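Local coordinates for receptor-like protein kinase ANXUR1 (Arabidopsis thaliana, PDB 6FIG), which is a receptor-like serine/threonine kinase involved in plant reproduction, whose malectin-like ectodomain probably senses signals outside the cell, at residues 21-25 against 26-30; 56-59 against 60-64. All blocks are in the same frame, centred on the assembly; numbering follows the deposited sequence.

Interaction 1: 21-25 against 26-30; sequences KWEPD and TKFLK. With EDO (1,2-ethanediol), chain J.
The carbonyl O of Asp25 accepts the backbone N of Phe28 at 3.0 Å. One step on, Leu29 N reaches Thr26 O at 3.2 Å, so two successive i to i+3 bonds wind residues 26-28 into a short 3-10 turn. A water links the turn to the strand before it: it accepts from Lys27 N at 3.0 Å and donates weakly to Pro24 O. The Phe28 ring edge lies near the same Asp25 carbonyl, with CD2 3.8 Å from Asp25 O.

This turn is a crossover of the malectin-like beta-sandwich. It takes the chain from strand 21-24, which runs parallel to strand 4-7, to strand 29-31, an outermost strand of a five-stranded antiparallel sheet. The Phe28 ring packs on Leu4 and Leu6 of strand 4-7.

Charged groups meet more loosely. Glu23 OE1 and Lys27 NZ stand 4.1 Å apart, beyond a salt bridge, their side chains crossing at about a right angle. Glu23 sends its other oxygen to an ethanediol, probably from the crystallisation liquor, whose O2 donates to OE2 at 2.7 Å. The carboxylate of Asp25 is differently engaged. With CG between the backbone N and the carbonyl carbon (chi1 67°), it folds back over its own backbone, and OD1 comes within 3.2 Å of Thr26 N at an angle too poor for a hydrogen bond. The buried group is held instead by side chains of strands 54-58 and 62-67, the latter through Tyr64, with a weak bond from Gly9 N to OD1.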
ATOM      1  N   LYS A  21      -1.883  -3.803   8.667  1.00 34.45           N
ATOM      2  CA  LYS A  21      -3.221  -3.776   9.257  0.67 35.16           C
ATOM      3  C   LYS A  21      -3.897  -5.112   9.022  1.00 33.16           C
ATOM      4  O   LYS A  21      -3.847  -5.660   7.922  1.00 32.59           O
ATOM      5  CB  LYS A  21      -4.073  -2.648   8.678  0.67 36.39           C
ATOM      6  CG  LYS A  21      -3.636  -1.265   9.129  0.67 38.72           C
ATOM      7  CD  LYS A  21      -4.525  -0.174   8.539  0.67 40.41           C
ATOM      8  CE  LYS A  21      -3.752   1.109   8.285  0.67 41.95           C
ATOM      9  NZ  LYS A  21      -2.701   0.953   7.244  0.67 40.87           N
ATOM     10  N   TRP A  22      -4.520  -5.642  10.072  1.00 32.62           N
ATOM     11  CA  TRP A  22      -5.249  -6.905   9.996  1.00 31.00           C
ATOM     12  C   TRP A  22      -6.692  -6.685  10.454  1.00 31.76           C
ATOM     13  O   TRP A  22      -6.979  -5.770  11.241  1.00 33.17           O
ATOM     14  CB  TRP A  22      -4.614  -7.951  10.906  1.00 30.22           C
ATOM     15  CG  TRP A  22      -3.230  -8.366  10.552  1.00 29.27           C
ATOM     16  CD1 TRP A  22      -2.084  -7.685  10.794  1.00 29.58           C
ATOM     17  CD2 TRP A  22      -2.840  -9.587   9.910  1.00 27.72           C
ATOM     18  NE1 TRP A  22      -0.998  -8.405  10.358  1.00 29.12           N
ATOM     19  CE2 TRP A  22      -1.434  -9.573   9.803  1.00 27.60           C
ATOM     20  CE3 TRP A  22      -3.542 -10.684   9.408  1.00 27.05           C
ATOM     21  CZ2 TRP A  22      -0.710 -10.621   9.221  1.00 27.02           C
ATOM     22  CZ3 TRP A  22      -2.818 -11.727   8.831  1.00 25.95           C
ATOM     23  CH2 TRP A  22      -1.420 -11.676   8.726  1.00 26.10           C
ATOM     24  N   GLU A  23      -7.590  -7.522   9.946  1.00 30.96           N
ATOM     25  CA  GLU A  23      -9.002  -7.482  10.311  1.00 32.63           C
ATOM     26  C   GLU A  23      -9.514  -8.875  10.648  1.00 31.49           C
ATOM     27  O   GLU A  23      -8.881  -9.870  10.303  1.00 29.56           O
ATOM     28  CB  GLU A  23      -9.839  -6.872   9.181  1.00 33.79           C
ATOM     29  CG  GLU A  23      -9.955  -7.717   7.918  1.00 33.89           C
ATOM     30  CD  GLU A  23     -10.827  -7.061   6.871  1.00 35.15           C
ATOM     31  OE1 GLU A  23     -12.016  -6.826   7.140  1.00 37.66           O
ATOM     32  OE2 GLU A  23     -10.327  -6.761   5.782  1.00 36.13           O
ATOM     33  N   PRO A  24     -10.671  -8.958  11.341  1.00 32.17           N
ATOM     34  CA  PRO A  24     -11.250 -10.270  11.598  1.00 32.15           C
ATOM     35  C   PRO A  24     -11.592 -11.052  10.334  1.00 31.76           C
ATOM     36  O   PRO A  24     -11.932 -10.456   9.296  1.00 31.77           O
ATOM     37  CB  PRO A  24     -12.537  -9.937  12.356  1.00 33.26           C
ATOM     38  CG  PRO A  24     -12.249  -8.638  13.025  1.00 34.78           C
ATOM     39  CD  PRO A  24     -11.445  -7.888  12.001  1.00 33.92           C
ATOM     40  N   ASP A  25     -11.511 -12.379  10.434  1.00 31.59           N
ATOM     41  CA  ASP A  25     -11.806 -13.260   9.304  1.00 31.34           C
ATOM     42  C   ASP A  25     -13.286 -13.562   9.121  1.00 32.60           C
ATOM     43  O   ASP A  25     -13.675 -14.152   8.116  1.00 31.99           O
ATOM     44  CB  ASP A  25     -11.018 -14.567   9.425  1.00 30.74           C
ATOM     45  CG  ASP A  25     -11.449 -15.424  10.608  1.00 31.73           C
ATOM     46  OD1 ASP A  25     -11.928 -14.874  11.624  1.00 34.06           O
ATOM     47  OD2 ASP A  25     -11.285 -16.656  10.543  1.00 30.91           O
ATOM     48  N   THR A  26     -14.101 -13.131  10.087  1.00 35.05           N
ATOM     49  CA  THR A  26     -15.488 -13.562  10.244  1.00 36.73           C
ATOM     50  C   THR A  26     -16.363 -13.495   8.985  1.00 36.27           C
ATOM     51  O   THR A  26     -16.948 -14.507   8.591  1.00 35.51           O
ATOM     52  CB  THR A  26     -16.125 -12.784  11.416  1.00 39.88           C
ATOM     53  OG1 THR A  26     -15.399 -13.116  12.611  1.00 41.29           O
ATOM     54  CG2 THR A  26     -17.587 -13.143  11.605  1.00 40.82           C
ATOM     55  N   LYS A  27     -16.375 -12.337   8.329  1.00 36.63           N
ATOM     56  CA  LYS A  27     -17.180 -12.102   7.130  1.00 37.77           C
ATOM     57  C   LYS A  27     -16.883 -13.058   5.972  1.00 35.63           C
ATOM     58  O   LYS A  27     -17.729 -13.246   5.099  1.00 36.45           O
ATOM     59  CB  LYS A  27     -16.972 -10.666   6.618  1.00 41.51           C
ATOM     60  CG  LYS A  27     -17.577  -9.579   7.492  1.00 44.85           C
ATOM     61  CD  LYS A  27     -17.468  -8.205   6.838  1.00 47.19           C
ATOM     62  CE  LYS A  27     -16.043  -7.837   6.454  1.00 47.59           C
ATOM     63  NZ  LYS A  27     -15.952  -6.390   6.096  1.00 50.11           N
ATOM     64  N   PHE A  28     -15.678 -13.633   5.944  1.00 32.39           N
ATOM     65  CA  PHE A  28     -15.274 -14.468   4.834  1.00 31.14           C
ATOM     66  C   PHE A  28     -15.453 -15.954   5.068  1.00 31.24           C
ATOM     67  O   PHE A  28     -15.275 -16.716   4.143  1.00 30.05           O
ATOM     68  CB  PHE A  28     -13.827 -14.141   4.475  1.00 29.44           C
ATOM     69  CG  PHE A  28     -13.636 -12.705   4.147  1.00 29.57           C
ATOM     70  CD1 PHE A  28     -14.035 -12.212   2.915  1.00 29.96           C
ATOM     71  CD2 PHE A  28     -13.153 -11.817   5.101  1.00 30.20           C
ATOM     72  CE1 PHE A  28     -13.905 -10.864   2.621  1.00 30.68           C
ATOM     73  CE2 PHE A  28     -13.019 -10.467   4.811  1.00 31.41           C
ATOM     74  CZ  PHE A  28     -13.414  -9.988   3.575  1.00 31.39           C
ATOM     75  N   LEU A  29     -15.819 -16.361   6.289  1.00 32.37           N
ATOM     76  CA  LEU A  29     -16.035 -17.765   6.570  1.00 33.77           C
ATOM     77  C   LEU A  29     -17.416 -18.129   6.018  1.00 35.14           C
ATOM     78  O   LEU A  29     -18.407 -17.484   6.377  1.00 37.93           O
ATOM     79  CB  LEU A  29     -15.914 -18.000   8.079  1.00 36.08           C
ATOM     80  CG  LEU A  29     -15.833 -19.437   8.583  1.00 37.75           C
ATOM     81  CD1 LEU A  29     -14.653 -20.202   8.004  1.00 37.00           C
ATOM     82  CD2 LEU A  29     -15.782 -19.425  10.115  1.00 39.21           C
ATOM     83  N   LYS A  30     -17.479 -19.121   5.125  1.00 35.78           N
ATOM     84  CA  LYS A  30     -18.698 -19.436   4.335  1.00 37.61           C
ATOM     85  C   LYS A  30     -19.445 -20.708   4.786  1.00 38.52           C
ATOM     86  O   LYS A  30     -20.686 -20.704   4.874  1.00 38.46           O
ATOM     87  CB  LYS A  30     -18.341 -19.527   2.842  1.00 38.98           C
ATOM     88  CG  LYS A  30     -19.525 -19.674   1.887  1.00 42.35           C
ATOM     89  CD  LYS A  30     -20.263 -18.352   1.659  1.00 44.79           C
ATOM     90  CE  LYS A  30     -21.608 -18.545   0.964  1.00 48.05           C
ATOM     91  NZ  LYS A  30     -21.435 -19.154  -0.384  1.00 49.03           N
TER
HETATM   92  C1  EDO J 510      -7.053  -4.689   6.433  1.00 47.60           C
HETATM   93  O1  EDO J 510      -6.667  -5.526   7.527  1.00 48.59           O
HETATM   94  C2  EDO J 510      -6.959  -5.555   5.190  1.00 45.00           C
HETATM   95  O2  EDO J 510      -7.697  -6.765   5.362  1.00 40.05           O
HETATM   96  O   HOH W   1     -15.056 -10.065   9.692  1.00 55.34           O

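Interaction 2: 56-59 against 60-64; sequences RIFT and APATY
Phe58 has its CG anti to the carbonyl carbon (chi1 -54°), which sends the ring across to Ala62 and the far end of Tyr64. Arg56 starts out extended, with CG anti to the backbone N, and this carries CD to the Tyr64 hydroxyl; the bend at chi3 (-68°) then turns NE and the guanidinium.

Phe58 carries the apolar part of the contact. Its CD1 lies 3.3 Å from Ala62 CB, which approaches the ring obliquely, and CE1 is almost as near at 3.5 Å, so this packing is tight. At the tip of the ring, CZ touches Tyr64 CE2 at 3.8 Å, while the Tyr64 OH sits near the plane of the Phe58 ring at its edge. The same hydroxyl lies 3.5 Å from Arg56 CD and at the edge of the guanidinium, near its plane; the guanidinium and the Tyr64 ring are turned 69° against each other.

No hydrogen bond joins the two segments. Strand 56-58 pairs instead with strand 151-161, through Phe58 and Ala151 among others, and strand 62-64 pairs with strand 135-142, through Ala62 and Phe140. The short strand axes come no closer than 9.5 Å, so the connection through Thr59 to Pro61 is a beta-arch that crosses from one sheet of the sandwich to the other and encloses side chains between them. Leu29, Ile153 and the ring of Phe140 also pack on Phe58.

The polar ends here are buried yet supplied with partners: Asp25 OD2 takes a salt bridge from Arg56 NE and a hydrogen bond from Tyr64 OH, and Arg56 NH1 is hydrogen-bonded to Ser34 OG. Two donors on one carboxylate oxygen, one of them cationic, would probably favour the ionised form of Asp25.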
ATOM      1  N   ARG A  56      -8.538 -19.580  14.599  1.00 30.02           N
ATOM      2  CA  ARG A  56      -9.811 -20.235  14.430  1.00 30.65           C
ATOM      3  C   ARG A  56      -9.508 -21.733  14.396  1.00 30.52           C
ATOM      4  O   ARG A  56      -8.552 -22.151  13.749  1.00 29.20           O
ATOM      5  CB  ARG A  56     -10.466 -19.780  13.134  1.00 29.99           C
ATOM      6  CG  ARG A  56     -11.876 -20.305  12.982  1.00 31.08           C
ATOM      7  CD  ARG A  56     -12.632 -19.630  11.866  1.00 31.02           C
ATOM      8  NE  ARG A  56     -12.904 -18.225  12.163  1.00 31.74           N
ATOM      9  CZ  ARG A  56     -13.852 -17.764  12.973  1.00 33.77           C
ATOM     10  NH1 ARG A  56     -14.671 -18.579  13.640  1.00 35.04           N
ATOM     11  NH2 ARG A  56     -13.970 -16.446  13.119  1.00 35.21           N
ATOM     12  N   ILE A  57     -10.346 -22.526  15.052  1.00 31.83           N
ATOM     13  CA  ILE A  57     -10.151 -23.968  15.178  1.00 32.33           C
ATOM     14  C   ILE A  57     -11.313 -24.671  14.459  1.00 32.36           C
ATOM     15  O   ILE A  57     -12.473 -24.336  14.698  1.00 32.54           O
ATOM     16  CB  ILE A  57     -10.155 -24.409  16.656  1.00 35.08           C
ATOM     17  CG1 ILE A  57      -9.220 -23.534  17.521  1.00 35.75           C
ATOM     18  CG2 ILE A  57      -9.749 -25.878  16.780  1.00 36.21           C
ATOM     19  CD1 ILE A  57      -7.763 -23.571  17.135  1.00 35.89           C
ATOM     20  N   PHE A  58     -10.979 -25.621  13.578  1.00 30.91           N
ATOM     21  CA  PHE A  58     -11.949 -26.393  12.805  1.00 30.72           C
ATOM     22  C   PHE A  58     -11.869 -27.858  13.203  1.00 31.35           C
ATOM     23  O   PHE A  58     -10.820 -28.477  13.071  1.00 30.93           O
ATOM     24  CB  PHE A  58     -11.670 -26.283  11.293  1.00 30.29           C
ATOM     25  CG  PHE A  58     -11.581 -24.878  10.780  1.00 29.91           C
ATOM     26  CD1 PHE A  58     -12.694 -24.063  10.808  1.00 30.80           C
ATOM     27  CD2 PHE A  58     -10.389 -24.388  10.247  1.00 29.69           C
ATOM     28  CE1 PHE A  58     -12.639 -22.769  10.313  1.00 30.74           C
ATOM     29  CE2 PHE A  58     -10.326 -23.085   9.756  1.00 29.17           C
ATOM     30  CZ  PHE A  58     -11.452 -22.283   9.799  1.00 29.66           C
ATOM     31  N   THR A  59     -12.981 -28.424  13.669  1.00 31.15           N
ATOM     32  CA  THR A  59     -13.031 -29.870  13.973  1.00 32.42           C
ATOM     33  C   THR A  59     -13.763 -30.681  12.908  1.00 32.11           C
ATOM     34  O   THR A  59     -13.941 -31.882  13.057  1.00 33.66           O
ATOM     35  CB  THR A  59     -13.627 -30.126  15.355  1.00 34.01           C
ATOM     36  OG1 THR A  59     -14.959 -29.614  15.387  1.00 34.73           O
ATOM     37  CG2 THR A  59     -12.793 -29.433  16.411  1.00 34.23           C
ATOM     38  N   ALA A  60     -14.169 -29.998  11.848  1.00 31.32           N
ATOM     39  CA  ALA A  60     -14.728 -30.613  10.648  1.00 31.83           C
ATOM     40  C   ALA A  60     -14.425 -29.632   9.507  1.00 30.50           C
ATOM     41  O   ALA A  60     -13.945 -28.521   9.760  1.00 29.78           O
ATOM     42  CB  ALA A  60     -16.230 -30.862  10.823  1.00 32.91           C
ATOM     43  N   PRO A  61     -14.684 -30.029   8.250  1.00 31.16           N
ATOM     44  CA  PRO A  61     -14.296 -29.135   7.167  1.00 30.62           C
ATOM     45  C   PRO A  61     -14.947 -27.754   7.238  1.00 30.26           C
ATOM     46  O   PRO A  61     -16.058 -27.597   7.771  1.00 31.89           O
ATOM     47  CB  PRO A  61     -14.734 -29.890   5.901  1.00 31.22           C
ATOM     48  CG  PRO A  61     -14.733 -31.310   6.296  1.00 32.49           C
ATOM     49  CD  PRO A  61     -15.204 -31.311   7.736  1.00 32.53           C
ATOM     50  N   ALA A  62     -14.237 -26.762   6.731  1.00 29.88           N
ATOM     51  CA  ALA A  62     -14.732 -25.395   6.707  1.00 29.96           C
ATOM     52  C   ALA A  62     -14.109 -24.687   5.528  1.00 28.88           C
ATOM     53  O   ALA A  62     -12.972 -25.004   5.135  1.00 28.02           O
ATOM     54  CB  ALA A  62     -14.371 -24.696   8.011  1.00 30.60           C
ATOM     55  N   THR A  63     -14.834 -23.735   4.951  1.00 28.72           N
ATOM     56  CA  THR A  63     -14.354 -23.015   3.765  1.00 28.19           C
ATOM     57  C   THR A  63     -14.511 -21.513   3.965  1.00 27.84           C
ATOM     58  O   THR A  63     -15.559 -21.046   4.468  1.00 28.55           O
ATOM     59  CB  THR A  63     -15.125 -23.446   2.496  1.00 29.96           C
ATOM     60  OG1 THR A  63     -14.964 -24.858   2.293  1.00 31.22           O
ATOM     61  CG2 THR A  63     -14.642 -22.675   1.247  1.00 30.46           C
ATOM     62  N   TYR A  64     -13.478 -20.772   3.565  1.00 26.30           N
ATOM     63  CA  TYR A  64     -13.546 -19.335   3.336  1.00 26.57           C
ATOM     64  C   TYR A  64     -13.813 -19.076   1.855  1.00 27.63           C
ATOM     65  O   TYR A  64     -13.310 -19.809   0.998  1.00 28.34           O
ATOM     66  CB  TYR A  64     -12.234 -18.643   3.662  1.00 25.19           C
ATOM     67  CG  TYR A  64     -11.831 -18.688   5.114  1.00 24.88           C
ATOM     68  CD1 TYR A  64     -12.131 -17.640   5.970  1.00 25.41           C
ATOM     69  CD2 TYR A  64     -11.139 -19.758   5.613  1.00 24.93           C
ATOM     70  CE1 TYR A  64     -11.736 -17.658   7.290  1.00 25.60           C
ATOM     71  CE2 TYR A  64     -10.751 -19.809   6.941  1.00 25.27           C
ATOM     72  CZ  TYR A  64     -11.055 -18.746   7.772  1.00 25.54           C
ATOM     73  OH  TYR A  64     -10.671 -18.784   9.076  1.00 25.83           O
TER

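From the N terminus the two contacts come in series, neither enclosing nor crossing the other. Interaction 1 turns the chain from strand 21-24 into strand 29-31; after strand 35-38 and the loop that supplies Pro51 to the calcium site, interaction 2 turns it from strand 54-58 into strand 62-67. Both thus pass between the sheets of the sandwich, and they finish side by side, because strands 29-31 and 62-67 are antiparallel neighbours. The two turns also touch directly: Leu29 CD2 packs on Arg56 CD at 3.6 Å, and the Asp25 carboxylate joins them near the calcium bound by Ser7, Cys8, Pro51, Thr54 and Asn154.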